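Local atomic coordinates of 5' nucleotidase family protein (PDB entry 4Q7F), a protein that belongs to the 5' nucleotidase family and joins a metal-binding, calcineurin-like phosphoesterase domain to a C-terminal 5'-nucleotidase domain. Residues Q64-D69 against F102-L107; D95-M100 against L126-L131; S407-D412 against R448-R453; V440-H445 against V521-E526. One frame throughout, in Å; residues are numbered along the deposited sequence. Where two conformers were deposited one is given.

Contact 1. Residues Q64-D69 against F102-L107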
# COMPACT_ATOMS: atom_id res chain seq x y z
N GLN A 64 3.17 12.57 -30.13
CA GLN A 64 4.09 11.72 -29.40
C GLN A 64 3.56 11.59 -27.99
O GLN A 64 2.74 12.40 -27.56
CB GLN A 64 5.53 12.28 -29.39
CG GLN A 64 5.68 13.67 -28.83
CD GLN A 64 7.09 14.19 -29.02
OE1 GLN A 64 8.07 13.50 -28.74
NE2 GLN A 64 7.20 15.40 -29.50
N SER A 65 4.00 10.54 -27.32
CA SER A 65 3.53 10.24 -25.99
C SER A 65 4.50 9.40 -25.21
O SER A 65 5.30 8.64 -25.79
CB SER A 65 2.22 9.46 -26.08
OG SER A 65 2.43 8.17 -26.63
N PHE A 66 4.38 9.52 -23.88
CA PHE A 66 5.18 8.81 -22.91
C PHE A 66 4.28 8.02 -21.95
O PHE A 66 3.15 8.43 -21.64
CB PHE A 66 6.08 9.78 -22.13
CG PHE A 66 7.26 10.25 -22.90
CD1 PHE A 66 7.12 11.20 -23.90
CD2 PHE A 66 8.53 9.75 -22.63
CE1 PHE A 66 8.22 11.64 -24.62
CE2 PHE A 66 9.63 10.17 -23.36
CZ PHE A 66 9.47 11.12 -24.35
N LYS A 67 4.82 6.88 -21.52
CA LYS A 67 4.14 5.92 -20.65
C LYS A 67 4.98 5.73 -19.38
O LYS A 67 6.18 5.39 -19.42
CB LYS A 67 3.89 4.65 -21.48
CG LYS A 67 3.13 3.54 -20.81
CD LYS A 67 2.35 2.68 -21.81
CE LYS A 67 3.18 2.03 -22.89
NZ LYS A 67 2.44 0.94 -23.57
N ILE A 68 4.31 5.93 -18.24
CA ILE A 68 4.94 5.94 -16.93
C ILE A 68 4.27 5.05 -15.89
O ILE A 68 3.05 4.96 -15.85
CB ILE A 68 4.83 7.38 -16.36
CG1 ILE A 68 5.44 8.38 -17.35
CG2 ILE A 68 5.43 7.50 -14.96
CD1 ILE A 68 5.20 9.84 -17.05
N ASP A 69 5.08 4.34 -15.12
CA ASP A 69 4.61 3.60 -13.93
C ASP A 69 5.10 4.37 -12.71
O ASP A 69 6.30 4.60 -12.55
CB ASP A 69 5.06 2.15 -13.87
CG ASP A 69 4.52 1.45 -12.61
OD1 ASP A 69 5.10 1.72 -11.54
OD2 ASP A 69 3.53 0.67 -12.70
N PHE A 102 7.39 0.88 -21.74
CA PHE A 102 7.29 2.07 -20.91
C PHE A 102 8.56 2.90 -21.11
O PHE A 102 9.57 2.40 -21.63
CB PHE A 102 7.17 1.72 -19.43
CG PHE A 102 5.80 1.36 -19.00
CD1 PHE A 102 5.26 0.13 -19.32
CD2 PHE A 102 5.07 2.23 -18.18
CE1 PHE A 102 3.98 -0.22 -18.90
CE2 PHE A 102 3.82 1.89 -17.75
CZ PHE A 102 3.26 0.67 -18.10
N ASP A 103 8.50 4.14 -20.66
CA ASP A 103 9.60 5.06 -20.81
C ASP A 103 10.35 5.22 -19.52
O ASP A 103 11.58 5.28 -19.50
CB ASP A 103 9.07 6.39 -21.36
CG ASP A 103 8.52 6.23 -22.77
OD1 ASP A 103 9.33 5.93 -23.69
OD2 ASP A 103 7.29 6.38 -22.96
N PHE A 104 9.61 5.24 -18.41
CA PHE A 104 10.25 5.32 -17.15
C PHE A 104 9.24 5.10 -16.03
O PHE A 104 8.01 4.99 -16.26
CB PHE A 104 11.01 6.64 -16.95
CG PHE A 104 10.16 7.86 -17.06
CD1 PHE A 104 9.48 8.35 -15.97
CD2 PHE A 104 10.09 8.55 -18.26
CE1 PHE A 104 8.70 9.49 -16.08
CE2 PHE A 104 9.32 9.69 -18.38
CZ PHE A 104 8.63 10.16 -17.28
N GLY A 105 9.80 4.95 -14.85
CA GLY A 105 9.01 4.76 -13.63
C GLY A 105 9.67 5.29 -12.39
O GLY A 105 10.75 5.92 -12.44
N THR A 106 8.99 5.07 -11.26
CA THR A 106 9.44 5.47 -9.96
C THR A 106 9.29 4.30 -8.97
O THR A 106 8.66 3.26 -9.27
CB THR A 106 8.61 6.65 -9.41
OG1 THR A 106 7.25 6.26 -9.29
CG2 THR A 106 8.73 7.86 -10.32
N LEU A 107 9.86 4.49 -7.78
CA LEU A 107 9.81 3.50 -6.73
C LEU A 107 8.76 3.86 -5.73
O LEU A 107 8.66 5.01 -5.30
CB LEU A 107 11.14 3.43 -5.98
CG LEU A 107 12.37 2.90 -6.69
CD1 LEU A 107 13.56 3.09 -5.79
CD2 LEU A 107 12.18 1.44 -7.08
O HOH W 1 7.74 1.98 -11.61

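Contact 2. Residues D95-M100 against L126-L131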
# COMPACT_ATOMS: atom_id res chain seq x y z
N ASP A 95 8.55 -9.21 -17.40
CA ASP A 95 8.21 -9.48 -18.81
C ASP A 95 6.96 -8.70 -19.27
O ASP A 95 6.93 -8.16 -20.39
CB ASP A 95 8.03 -10.96 -19.06
CG ASP A 95 9.33 -11.71 -19.02
OD1 ASP A 95 10.40 -11.07 -18.88
OD2 ASP A 95 9.30 -12.94 -19.15
N PHE A 96 5.93 -8.64 -18.43
CA PHE A 96 4.74 -7.87 -18.76
C PHE A 96 5.12 -6.41 -18.98
O PHE A 96 4.76 -5.82 -20.01
CB PHE A 96 3.64 -7.96 -17.68
CG PHE A 96 2.86 -9.25 -17.71
CD1 PHE A 96 1.98 -9.51 -18.75
CD2 PHE A 96 3.00 -10.20 -16.70
CE1 PHE A 96 1.26 -10.69 -18.80
CE2 PHE A 96 2.27 -11.37 -16.74
CZ PHE A 96 1.41 -11.63 -17.78
N TYR A 97 5.84 -5.81 -18.03
CA TYR A 97 6.20 -4.40 -18.19
C TYR A 97 7.09 -4.18 -19.42
O TYR A 97 6.91 -3.22 -20.17
CB TYR A 97 6.87 -3.83 -16.95
CG TYR A 97 5.89 -3.40 -15.89
CD1 TYR A 97 5.40 -4.28 -14.95
CD2 TYR A 97 5.45 -2.08 -15.84
CE1 TYR A 97 4.48 -3.86 -13.99
CE2 TYR A 97 4.54 -1.67 -14.90
CZ TYR A 97 4.06 -2.55 -13.98
OH TYR A 97 3.16 -2.08 -13.05
N ASN A 98 8.04 -5.09 -19.61
CA ASN A 98 8.95 -4.98 -20.70
C ASN A 98 8.30 -5.01 -22.07
O ASN A 98 8.74 -4.26 -22.95
CB ASN A 98 10.08 -6.02 -20.59
CG ASN A 98 11.18 -5.60 -19.63
OD1 ASN A 98 11.17 -4.50 -19.10
ND2 ASN A 98 12.14 -6.48 -19.40
N ARG A 99 7.28 -5.85 -22.28
CA ARG A 99 6.58 -5.92 -23.57
C ARG A 99 5.88 -4.61 -23.89
O ARG A 99 5.78 -4.24 -25.05
CB ARG A 99 5.42 -6.91 -23.60
CG ARG A 99 5.69 -8.32 -23.18
CD ARG A 99 4.56 -9.17 -23.73
NE ARG A 99 4.31 -10.32 -22.90
CZ ARG A 99 3.19 -10.51 -22.23
NH1 ARG A 99 3.07 -11.59 -21.47
NH2 ARG A 99 2.19 -9.65 -22.34
N MSE A 100 5.43 -3.93 -22.86
CA MSE A 100 4.62 -2.71 -23.04
C MSE A 100 5.37 -1.47 -23.44
O MSE A 100 4.76 -0.42 -23.69
CB MSE A 100 3.89 -2.49 -21.72
CG MSE A 100 2.89 -3.63 -21.53
SE MSE A 100 1.99 -3.37 -19.82
CE MSE A 100 1.00 -5.08 -19.93
N LEU A 126 14.36 -4.77 -15.91
CA LEU A 126 13.48 -3.86 -16.63
C LEU A 126 14.22 -3.16 -17.76
O LEU A 126 15.42 -2.83 -17.63
CB LEU A 126 12.89 -2.81 -15.71
CG LEU A 126 11.94 -3.29 -14.61
CD1 LEU A 126 11.68 -2.22 -13.56
CD2 LEU A 126 10.62 -3.76 -15.20
N ASN A 127 13.50 -2.89 -18.84
CA ASN A 127 14.08 -2.24 -20.04
C ASN A 127 13.84 -0.71 -20.11
O ASN A 127 13.91 -0.13 -21.17
CB ASN A 127 13.61 -2.95 -21.31
CG ASN A 127 12.12 -2.83 -21.55
OD1 ASN A 127 11.45 -1.99 -20.97
ND2 ASN A 127 11.58 -3.68 -22.42
N TYR A 128 13.61 -0.08 -18.97
CA TYR A 128 13.47 1.36 -18.87
C TYR A 128 13.98 1.76 -17.49
O TYR A 128 13.99 0.94 -16.59
CB TYR A 128 12.03 1.81 -19.07
CG TYR A 128 11.06 1.15 -18.11
CD1 TYR A 128 10.84 1.66 -16.84
CD2 TYR A 128 10.38 0.01 -18.49
CE1 TYR A 128 9.96 1.05 -15.97
CE2 TYR A 128 9.51 -0.61 -17.63
CZ TYR A 128 9.30 -0.08 -16.37
OH TYR A 128 8.42 -0.71 -15.55
N PRO A 129 14.39 3.02 -17.31
CA PRO A 129 14.90 3.47 -16.03
C PRO A 129 13.86 3.76 -14.98
O PRO A 129 12.75 4.18 -15.29
CB PRO A 129 15.60 4.79 -16.38
CG PRO A 129 14.88 5.28 -17.57
CD PRO A 129 14.58 4.03 -18.37
N VAL A 130 14.24 3.54 -13.73
CA VAL A 130 13.38 3.86 -12.59
C VAL A 130 14.05 5.06 -11.92
O VAL A 130 15.21 4.99 -11.53
CB VAL A 130 13.20 2.66 -11.65
CG1 VAL A 130 12.50 3.09 -10.36
CG2 VAL A 130 12.38 1.58 -12.36
N LEU A 131 13.31 6.16 -11.81
CA LEU A 131 13.89 7.40 -11.32
C LEU A 131 13.53 7.65 -9.86
O LEU A 131 12.35 7.69 -9.52
CB LEU A 131 13.40 8.57 -12.18
CG LEU A 131 13.77 8.48 -13.68
CD1 LEU A 131 13.07 9.60 -14.44
CD2 LEU A 131 15.27 8.55 -13.90
O HOH W 2 8.77 -1.47 -21.10

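Contact 3. Residues S407-D412 against R448-R453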
# COMPACT_ATOMS: atom_id res chain seq x y z
N SER A 407 -6.01 2.09 18.49
CA SER A 407 -7.01 1.31 17.78
C SER A 407 -8.41 1.87 18.05
O SER A 407 -9.18 1.97 17.13
CB SER A 407 -6.97 -0.17 18.19
OG SER A 407 -5.68 -0.72 17.96
N ALA A 408 -8.75 2.19 19.31
CA ALA A 408 -10.07 2.73 19.68
C ALA A 408 -10.44 4.04 18.96
O ALA A 408 -11.63 4.42 18.91
CB ALA A 408 -10.21 2.88 21.23
N GLU A 409 -9.44 4.74 18.43
CA GLU A 409 -9.64 5.97 17.64
C GLU A 409 -10.37 5.67 16.33
O GLU A 409 -10.90 6.57 15.68
CB GLU A 409 -8.32 6.64 17.30
CG GLU A 409 -7.57 7.18 18.50
CD GLU A 409 -6.22 7.74 18.13
OE1 GLU A 409 -5.96 7.97 16.90
OE2 GLU A 409 -5.40 7.94 19.05
N TYR A 410 -10.37 4.40 15.94
CA TYR A 410 -11.05 3.91 14.74
C TYR A 410 -12.55 4.15 14.79
O TYR A 410 -13.18 4.25 13.77
CB TYR A 410 -10.83 2.40 14.61
CG TYR A 410 -11.52 1.75 13.46
CD1 TYR A 410 -11.07 1.94 12.16
CD2 TYR A 410 -12.60 0.90 13.65
CE1 TYR A 410 -11.68 1.33 11.09
CE2 TYR A 410 -13.22 0.29 12.58
CZ TYR A 410 -12.75 0.51 11.30
OH TYR A 410 -13.37 -0.11 10.25
N PHE A 411 -13.12 4.23 15.99
CA PHE A 411 -14.54 4.40 16.14
C PHE A 411 -14.97 5.84 16.44
O PHE A 411 -14.19 6.66 16.92
CB PHE A 411 -15.08 3.53 17.29
CG PHE A 411 -14.85 2.05 17.11
CD1 PHE A 411 -15.63 1.32 16.24
CD2 PHE A 411 -13.88 1.40 17.83
CE1 PHE A 411 -15.43 -0.04 16.07
CE2 PHE A 411 -13.66 0.05 17.67
CZ PHE A 411 -14.44 -0.68 16.79
N ASP A 412 -16.23 6.11 16.10
CA ASP A 412 -16.87 7.37 16.40
C ASP A 412 -18.34 7.04 16.60
O ASP A 412 -18.73 5.89 16.46
CB ASP A 412 -16.68 8.40 15.29
CG ASP A 412 -17.19 9.78 15.69
OD1 ASP A 412 -17.40 10.03 16.91
OD2 ASP A 412 -17.39 10.62 14.78
N ARG A 448 -16.29 8.67 24.81
CA ARG A 448 -15.28 9.37 25.62
C ARG A 448 -14.15 9.91 24.74
O ARG A 448 -13.95 9.40 23.65
CB ARG A 448 -14.76 8.44 26.70
CG ARG A 448 -15.89 7.98 27.63
CD ARG A 448 -15.43 6.96 28.63
NE ARG A 448 -16.57 6.44 29.38
CZ ARG A 448 -16.47 5.60 30.40
NH1 ARG A 448 -15.27 5.17 30.82
NH2 ARG A 448 -17.58 5.20 31.02
N PRO A 449 -13.41 10.92 25.23
CA PRO A 449 -12.37 11.49 24.37
C PRO A 449 -11.32 10.47 23.97
O PRO A 449 -11.02 9.54 24.73
CB PRO A 449 -11.76 12.59 25.24
CG PRO A 449 -12.87 12.99 26.15
CD PRO A 449 -13.59 11.71 26.46
N LYS A 450 -10.79 10.64 22.77
CA LYS A 450 -9.75 9.76 22.27
C LYS A 450 -8.60 9.75 23.26
O LYS A 450 -8.28 10.79 23.85
CB LYS A 450 -9.26 10.22 20.88
CG LYS A 450 -10.33 10.11 19.82
CD LYS A 450 -9.82 10.43 18.40
CE LYS A 450 -10.90 10.19 17.35
NZ LYS A 450 -10.41 10.41 15.95
N GLY A 451 -7.99 8.58 23.46
CA GLY A 451 -6.91 8.45 24.41
C GLY A 451 -7.39 8.07 25.83
O GLY A 451 -6.57 7.75 26.70
N GLN A 452 -8.69 8.12 26.11
CA GLN A 452 -9.18 7.68 27.41
C GLN A 452 -10.46 6.87 27.31
O GLN A 452 -11.31 6.88 28.20
CB GLN A 452 -9.32 8.85 28.37
CG GLN A 452 -10.34 9.89 27.99
CD GLN A 452 -10.24 11.10 28.88
OE1 GLN A 452 -11.02 11.26 29.82
NE2 GLN A 452 -9.22 11.91 28.65
N ARG A 453 -10.53 6.08 26.26
CA ARG A 453 -11.67 5.26 25.93
C ARG A 453 -11.55 3.82 26.37
O ARG A 453 -12.54 3.10 26.30
CB ARG A 453 -11.86 5.21 24.39
CG ARG A 453 -12.20 6.54 23.73
CD ARG A 453 -12.33 6.41 22.21
NE ARG A 453 -12.98 7.59 21.62
CZ ARG A 453 -13.19 7.78 20.32
NH1 ARG A 453 -12.82 6.88 19.44
NH2 ARG A 453 -13.80 8.88 19.90
O HOH W 3 -7.72 9.64 15.18
O HOH W 4 -14.31 9.78 17.10

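Contact 4. Residues V440-H445 against V521-E526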
# COMPACT_ATOMS: atom_id res chain seq x y z
N VAL A 440 -5.91 -10.16 26.12
CA VAL A 440 -6.29 -9.07 26.99
C VAL A 440 -7.75 -8.74 26.69
O VAL A 440 -8.13 -8.67 25.52
CB VAL A 440 -5.40 -7.82 26.79
CG1 VAL A 440 -5.42 -7.32 25.36
CG2 VAL A 440 -5.80 -6.69 27.72
N SER A 441 -8.55 -8.60 27.74
CA SER A 441 -9.94 -8.23 27.60
C SER A 441 -10.04 -6.75 27.94
O SER A 441 -9.25 -6.24 28.75
CB SER A 441 -10.86 -9.08 28.50
OG SER A 441 -10.61 -8.84 29.85
N TYR A 442 -11.00 -6.07 27.34
CA TYR A 442 -11.16 -4.61 27.48
C TYR A 442 -12.50 -4.11 26.97
O TYR A 442 -13.23 -4.79 26.25
CB TYR A 442 -10.03 -3.89 26.72
CG TYR A 442 -9.88 -4.32 25.27
CD1 TYR A 442 -9.21 -5.50 24.94
CD2 TYR A 442 -10.38 -3.54 24.21
CE1 TYR A 442 -9.07 -5.91 23.61
CE2 TYR A 442 -10.24 -3.95 22.89
CZ TYR A 442 -9.58 -5.13 22.59
OH TYR A 442 -9.44 -5.53 21.26
N THR A 443 -12.81 -2.89 27.37
CA THR A 443 -14.03 -2.23 27.03
C THR A 443 -13.63 -0.90 26.41
O THR A 443 -12.81 -0.16 26.98
CB THR A 443 -14.87 -1.91 28.29
OG1 THR A 443 -15.22 -3.13 28.97
CG2 THR A 443 -16.14 -1.16 27.91
N ILE A 444 -14.17 -0.62 25.23
CA ILE A 444 -13.94 0.65 24.56
C ILE A 444 -15.21 1.48 24.67
O ILE A 444 -16.28 1.01 24.31
CB ILE A 444 -13.58 0.47 23.07
CG1 ILE A 444 -12.20 -0.20 22.93
CG2 ILE A 444 -13.56 1.82 22.40
CD1 ILE A 444 -11.82 -0.56 21.47
N HIS A 445 -15.09 2.70 25.19
CA HIS A 445 -16.21 3.65 25.33
C HIS A 445 -16.01 4.74 24.29
O HIS A 445 -15.31 5.71 24.53
CB HIS A 445 -16.24 4.26 26.73
CG HIS A 445 -16.68 3.30 27.79
ND1 HIS A 445 -18.01 3.05 28.04
CD2 HIS A 445 -15.98 2.53 28.66
CE1 HIS A 445 -18.12 2.16 29.02
NE2 HIS A 445 -16.90 1.84 29.41
N VAL A 521 -10.05 -13.63 22.42
CA VAL A 521 -10.55 -12.28 22.07
C VAL A 521 -11.84 -12.10 22.84
O VAL A 521 -12.80 -12.86 22.69
CB VAL A 521 -10.76 -12.10 20.56
CG1 VAL A 521 -11.25 -10.68 20.25
CG2 VAL A 521 -9.47 -12.35 19.81
N ASP A 522 -11.84 -11.08 23.69
CA ASP A 522 -12.94 -10.81 24.54
C ASP A 522 -12.93 -9.32 24.84
O ASP A 522 -12.14 -8.85 25.66
CB ASP A 522 -12.75 -11.64 25.81
CG ASP A 522 -13.84 -11.42 26.83
OD1 ASP A 522 -14.82 -10.74 26.51
OD2 ASP A 522 -13.70 -11.95 27.93
N PHE A 523 -13.77 -8.57 24.13
CA PHE A 523 -13.82 -7.12 24.28
C PHE A 523 -15.20 -6.62 23.91
O PHE A 523 -16.00 -7.35 23.35
CB PHE A 523 -12.77 -6.42 23.41
CG PHE A 523 -13.02 -6.50 21.93
CD1 PHE A 523 -12.69 -7.64 21.21
CD2 PHE A 523 -13.58 -5.42 21.25
CE1 PHE A 523 -12.92 -7.71 19.84
CE2 PHE A 523 -13.82 -5.47 19.88
CZ PHE A 523 -13.49 -6.62 19.18
N LYS A 524 -15.46 -5.36 24.22
CA LYS A 524 -16.75 -4.75 23.99
C LYS A 524 -16.54 -3.35 23.54
O LYS A 524 -15.63 -2.68 24.03
CB LYS A 524 -17.55 -4.65 25.30
CG LYS A 524 -17.64 -5.92 26.08
CD LYS A 524 -18.32 -5.67 27.43
CE LYS A 524 -18.15 -6.86 28.33
NZ LYS A 524 -18.74 -6.58 29.67
N VAL A 525 -17.39 -2.90 22.63
CA VAL A 525 -17.33 -1.53 22.13
C VAL A 525 -18.71 -0.95 22.24
O VAL A 525 -19.66 -1.55 21.79
CB VAL A 525 -16.87 -1.47 20.67
CG1 VAL A 525 -16.78 -0.02 20.21
CG2 VAL A 525 -15.53 -2.15 20.57
N GLU A 526 -18.80 0.20 22.87
CA GLU A 526 -20.08 0.83 23.07
C GLU A 526 -19.81 2.29 23.30
O GLU A 526 -18.65 2.70 23.30
CB GLU A 526 -20.75 0.21 24.27
CG GLU A 526 -20.03 0.46 25.58
CD GLU A 526 -20.66 -0.29 26.73
OE1 GLU A 526 -21.40 0.34 27.52
OE2 GLU A 526 -20.47 -1.53 26.79
O HOH W 5 -9.77 -9.24 23.43

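Contact 1. Residues Q64-D69 against F102-L107
OD2 of D103 accepts the backbone N-H of K67 at 2.9 Å through its anti lone pair, and D103 N returns a bond to K67 O, also 2.9 Å. The carboxylate oxygen thus stands in for a backbone acceptor toward K67 N, and it lies 3.2 Å from CA of F66 as well. Further along, regular parallel pairing takes over: D69 N donates to F104 O at 3.2 Å, and T106 N closes on D69 O at 3.0 Å. Side chains fill both sides of this seam. K67 holds CG anti to its backbone N (chi1 -177°), which lays CG over one face of the F102 ring, 3.7 Å from the centroid. The amine goes on to N52, E56 and M100 O. On the other side, I68 and F104 run alongside each other, with I68 CD1 3.5 Å from F104 CZ and I68 CG1 over a face of the F104 ring. One water bridges D69 OD1 and T106 O at the C-terminal ends of the two segments, while D69 OD2 is held by the hydroxyl of Y97. Just past these ends come D72, a ligand of both the manganese and the magnesium ion, and N109, a ligand of the magnesium, consistent with the paired strands bringing metal-site loops of a calcineurin-like phosphoesterase together. Strand 104-105 is the outermost strand of its sheet within the chain, strand 19-25 flanks 65-69 on its other side, and helix 48-59 covers the K67 side.

Contact 2. Residues D95-M100 against L126-L131
The last turn of helix 91-99 meets the chain just where it leaves helix 116-125: CA of N98 and CA of N127 are 5.9 Å apart, and L126 is the first residue there to abandon helical backbone angles. Two asparagines join the pieces. N127 N donates to N98 OD1 at 2.8 Å, and N127 ND2 reaches N98 O at 2.9 Å, nearly in the plane of its own amide. It is the setting of N127 CG between its backbone N and carbonyl carbon (chi1 66°) that brings the amide to N98 O. The two amides slide past one another in opposite directions, stacked with their planes 26° apart. N98 ND2 binds R125 O, so this one amide serves both the end of helix 116-125 and the loop after it. A water links Y97 O to N127 OD1. Next to the asparagine pair, Y128 OH comes obliquely to the Y97 ring, 3.3 Å from CD2, while L126 CD2 packs on Y97 CB at 4.1 Å. The Y97 hydroxyl itself goes to D69. Beyond Y128 the loop runs beside strand 104-105, where P129 and L131 make backbone bonds with G105, and Y97 rests on L48 at the start of helix 48-59.

Contact 3. Residues S407-D412 against R448-R453
The guanidinium of R453 has A408 O, R448 O and a water at its edge, all near its plane, while K450 CG sits over the centre of one face, 3.6 Å above it. NH1 does the work across the contact. It donates to A408 O at 2.8 Å within the guanidinium plane, and to F411 O at 2.9 Å, where it arrives from above the carbonyl plane instead of on a lone pair. A408 O also accepts F411 N, the bond of the type I turn from A408 to F411, and the two donors come from opposite faces of that carbonyl. R453 NE fixes the rotation of the group with a straight bond to R448 O (2.9 Å, 170°). The water joins R453 NH2 to F411 O. The R453 side chain, extended from CG to NE, carries the guanidinium to the A408-F411 turn, and its positive charge probably suits the carbonyls of A408 and F411 that it meets. Nearby, E409 and K450 cross at about a right angle, CG of E409 4.0 Å from CD of K450. Their charged ends do not touch: a second water spans E409 OE1 and K450 NZ, and the salt-bridge partners are R406 and D423 respectively. This fastens the connection between strands 441-445 and 454-459, with its type II turn from P449 to Q452, onto the turn joining helix 397-408 to strand 411-414. E405 of that helix accepts R453 N, while F411 packs against V418 of strand 417-420.

Contact 4. Residues V440-H445 against V521-E526
Y442 and F523 both set CG between backbone N and carbonyl carbon, chi1 53° and 69°, which turns their rings the same way, side by side, off one face of the sheet. The planes are only 10° apart, but the rings are slid so far that they barely overlap, with centroids 5.2 Å apart. What lies over the middle of the tyrosine ring is F523 CB, a CH-pi contact 3.5 Å from the centroid. The hydroxyl of Y442 in turn sits above the rim of the F523 ring, and it is hydrogen-bonded to Y437 N. On the same face I444 and V525 continue the apolar row, I444 CB to V525 CG2 at 4.1 Å. T443, K524, H445 and E526 occupy the other face, where H445 and E526 run alongside each other and the imidazole ND1 is hydrogen-bonded to K527 O. Between the strands, the parallel pairing is regular at I444, whose N meets K524 O almost straight on at 2.8 Å and whose O accepts E526 N at 3.0 Å. K524 N reaches Y442 O at 3.1 Å, but Y442 N makes only a weak bond to D522 O at 3.4 Å. At the N-terminal end a water bridges V440 O and D522 N. Strand 522-526, the last in the chain, forms the outermost strand of a small sheet, parallel to 441-445, which strand 454-459 flanks on the other side. Helix 397-408 covers the Y442 and I444 face through I404 and A408, and I436 of strand 435-438 meets F523.

From the N terminus, contact 1 closes a beta-alpha-beta crossover, from strand 65-69 through helices 78-85 and 91-99 to strand 104-105. Contact 2 opens inside that loop, at the end of helix 91-99, and closes beyond it after helix 116-125, so the two cross; G105 with L131 and D69 with Y97 join them directly. Both belong to the metal-binding phosphoesterase part. Contacts 3 and 4 lie on the opposite side of the chain's centre; from contact 1 their centres are about 43 Å and about 49 Å away. They cross in the same manner: 440-445 falls inside the loop of contact 3, and contact 4 closes with the final strand. R453 with H445 and A408 with I444 connect them.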